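Long-range contact in conserved hypothetical protein (Sulfolobus solfataricus, PDB 2FNA), which is an archaeal AAA+ ATPase that binds ADP, and probably hydrolyses ATP, though its cellular role is not established: residues K9-F15 against S45-I49. Residues are numbered along the deposited sequence; the frame is centred on the assembly and turned at random.
Sequences KDNRKDF and SIIKI. With ADP (adenosine-5'-diphosphate), chain D; EDO (1,2-ethanediol), chain H.
F15 lays one face of its ring over the CD1 methyl of I49, which sits 3.8 Å from the ring centroid in a CH-pi contact. The opposite face takes the adenine of ADP, with F15 CE1 3.3 Å from ADP C6. The ring is thus held between base and helix 43-54. I46 CG2 approaches it obliquely, 3.6 Å from F15 CZ. A chi1 of -165° turns F15 CG away from its own backbone N and sets the ring between I49 CD1 and the adenine. I49 also packs CG1 on the backbone of D10 and N11.

S45 joins the loop to the nucleotide. Its OG accepts a hydrogen bond from K9 N at 3.0 Å and gives one to ADP O1A at 2.6 Å. S45 N also donates to O1A, so two bonds from one residue grip the alpha-phosphate oxygen. The K9 chain bends at chi2 and chi4 and carries NZ to ADP O2' (2.8 Å) and N3 (2.9 Å). NZ also donates hydrogen bonds to L3 O and D5 O. R12 NH2 of the loop makes a salt bridge with E53, farther along helix 43-54.

Here loop 9-15 and the start of helix 43-54, which follows on from the probable Walker A P-loop, form part of the pocket around the adenosine and alpha-phosphate in a P-loop AAA+ ATPase.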
# COMPACT_ATOMS: atom_id res chain seq x y z
N LYS A 9 7.32 5.28 -9.73
CA LYS A 9 7.43 6.26 -10.80
C LYS A 9 6.76 7.52 -10.33
O LYS A 9 5.83 7.45 -9.53
CB LYS A 9 6.75 5.77 -12.09
CG LYS A 9 7.30 4.43 -12.64
CD LYS A 9 8.82 4.44 -12.86
CE LYS A 9 9.23 3.33 -13.86
NZ LYS A 9 9.08 1.89 -13.35
N ASP A 10 7.25 8.67 -10.79
CA ASP A 10 6.62 9.95 -10.48
C ASP A 10 6.17 10.72 -11.73
O ASP A 10 5.64 11.82 -11.61
CB ASP A 10 7.51 10.79 -9.57
CG ASP A 10 8.87 11.14 -10.20
OD1 ASP A 10 9.07 10.90 -11.42
OD2 ASP A 10 9.74 11.66 -9.47
N ASN A 11 6.40 10.15 -12.92
CA ASN A 11 6.08 10.77 -14.20
C ASN A 11 5.38 9.74 -15.04
O ASN A 11 5.83 8.59 -15.10
CB ASN A 11 7.36 11.24 -14.90
CG ASN A 11 7.09 12.18 -16.06
OD1 ASN A 11 6.35 11.86 -16.99
ND2 ASN A 11 7.71 13.36 -16.01
N ARG A 12 4.27 10.14 -15.67
CA ARG A 12 3.51 9.28 -16.56
C ARG A 12 4.31 8.78 -17.78
O ARG A 12 4.02 7.72 -18.34
CB ARG A 12 2.31 10.06 -17.08
CG ARG A 12 1.38 9.28 -17.96
CD ARG A 12 0.40 10.21 -18.61
NE ARG A 12 -0.49 10.81 -17.62
CZ ARG A 12 -1.76 10.50 -17.46
NH1 ARG A 12 -2.35 9.58 -18.22
NH2 ARG A 12 -2.47 11.14 -16.54
N LYS A 13 5.30 9.56 -18.20
CA LYS A 13 6.14 9.17 -19.34
C LYS A 13 6.95 7.91 -19.03
O LYS A 13 7.39 7.23 -19.95
CB LYS A 13 7.03 10.33 -19.75
CG LYS A 13 6.21 11.53 -20.29
CD LYS A 13 7.08 12.56 -20.97
CE LYS A 13 6.26 13.72 -21.49
NZ LYS A 13 5.32 13.27 -22.54
N ASP A 14 7.11 7.60 -17.75
CA ASP A 14 7.83 6.42 -17.29
C ASP A 14 6.90 5.27 -16.87
O ASP A 14 7.36 4.29 -16.31
CB ASP A 14 8.70 6.78 -16.09
CG ASP A 14 9.72 7.90 -16.39
OD1 ASP A 14 10.19 8.02 -17.54
OD2 ASP A 14 10.07 8.64 -15.45
N PHE A 15 5.61 5.36 -17.16
CA PHE A 15 4.65 4.50 -16.54
C PHE A 15 3.73 3.90 -17.59
O PHE A 15 3.13 4.61 -18.37
CB PHE A 15 3.87 5.33 -15.51
CG PHE A 15 3.09 4.54 -14.54
CD1 PHE A 15 3.72 3.94 -13.44
CD2 PHE A 15 1.70 4.42 -14.66
CE1 PHE A 15 2.99 3.23 -12.52
CE2 PHE A 15 0.98 3.71 -13.75
CZ PHE A 15 1.64 3.11 -12.66
N SER A 45 3.10 4.79 -7.10
CA SER A 45 3.36 5.41 -8.42
C SER A 45 2.21 6.29 -8.95
O SER A 45 2.44 7.46 -9.37
CB SER A 45 3.75 4.33 -9.46
OG SER A 45 4.92 3.58 -9.10
N ILE A 46 0.99 5.76 -8.99
CA ILE A 46 -0.09 6.57 -9.56
C ILE A 46 -0.44 7.75 -8.68
O ILE A 46 -0.89 8.76 -9.17
CB ILE A 46 -1.38 5.78 -9.90
CG1 ILE A 46 -2.05 5.17 -8.66
CG2 ILE A 46 -1.12 4.77 -10.98
CD1 ILE A 46 -3.53 4.87 -8.92
N ILE A 47 -0.22 7.60 -7.37
CA ILE A 47 -0.42 8.67 -6.40
C ILE A 47 0.58 9.78 -6.66
O ILE A 47 0.20 10.96 -6.73
CB ILE A 47 -0.32 8.15 -4.94
CG1 ILE A 47 -1.52 7.25 -4.62
CG2 ILE A 47 -0.32 9.29 -3.92
CD1 ILE A 47 -1.46 6.60 -3.27
N LYS A 48 1.85 9.41 -6.79
CA LYS A 48 2.90 10.38 -7.15
C LYS A 48 2.67 11.04 -8.51
O LYS A 48 2.76 12.25 -8.64
CB LYS A 48 4.23 9.69 -7.13
CG LYS A 48 4.65 9.31 -5.71
CD LYS A 48 5.75 8.25 -5.70
CE LYS A 48 6.90 8.70 -4.90
NZ LYS A 48 7.58 9.85 -5.57
N ILE A 49 2.34 10.24 -9.52
CA ILE A 49 2.02 10.77 -10.84
C ILE A 49 0.85 11.73 -10.71
O ILE A 49 0.91 12.85 -11.21
CB ILE A 49 1.72 9.63 -11.84
CG1 ILE A 49 3.00 8.87 -12.17
CG2 ILE A 49 1.04 10.16 -13.11
CD1 ILE A 49 2.74 7.53 -12.82
PB ADP D . 2.83 -0.28 -4.64
O1B ADP D . 1.49 -0.70 -5.16
O2B ADP D . 3.51 -1.39 -3.85
O3B ADP D . 2.91 1.07 -4.01
PA ADP D . 4.83 0.87 -6.49
O1A ADP D . 4.28 2.16 -7.01
O2A ADP D . 5.79 1.08 -5.39
O3A ADP D . 3.73 -0.24 -6.04
O5' ADP D . 5.40 0.09 -7.75
C5' ADP D . 6.19 -1.11 -7.63
C4' ADP D . 7.28 -1.12 -8.70
O4' ADP D . 6.74 -1.40 -9.98
C3' ADP D . 8.01 0.17 -8.87
O3' ADP D . 9.33 -0.14 -9.36
C2' ADP D . 7.26 0.88 -9.98
O2' ADP D . 8.08 1.80 -10.69
C1' ADP D . 6.89 -0.29 -10.84
N9 ADP D . 5.62 -0.17 -11.56
C8 ADP D . 4.42 -0.59 -11.11
N7 ADP D . 3.49 -0.40 -12.04
C5 ADP D . 4.09 0.19 -13.10
C6 ADP D . 3.70 0.66 -14.45
N6 ADP D . 2.41 0.58 -14.84
N1 ADP D . 4.65 1.18 -15.27
C2 ADP D . 5.95 1.26 -14.90
N3 ADP D . 6.38 0.84 -13.70
C4 ADP D . 5.51 0.30 -12.79
C1 EDO H . 5.52 13.17 -5.20
O1 EDO H . 6.61 12.56 -5.91
C2 EDO H . 5.91 13.36 -3.74
O2 EDO H . 6.31 12.13 -3.13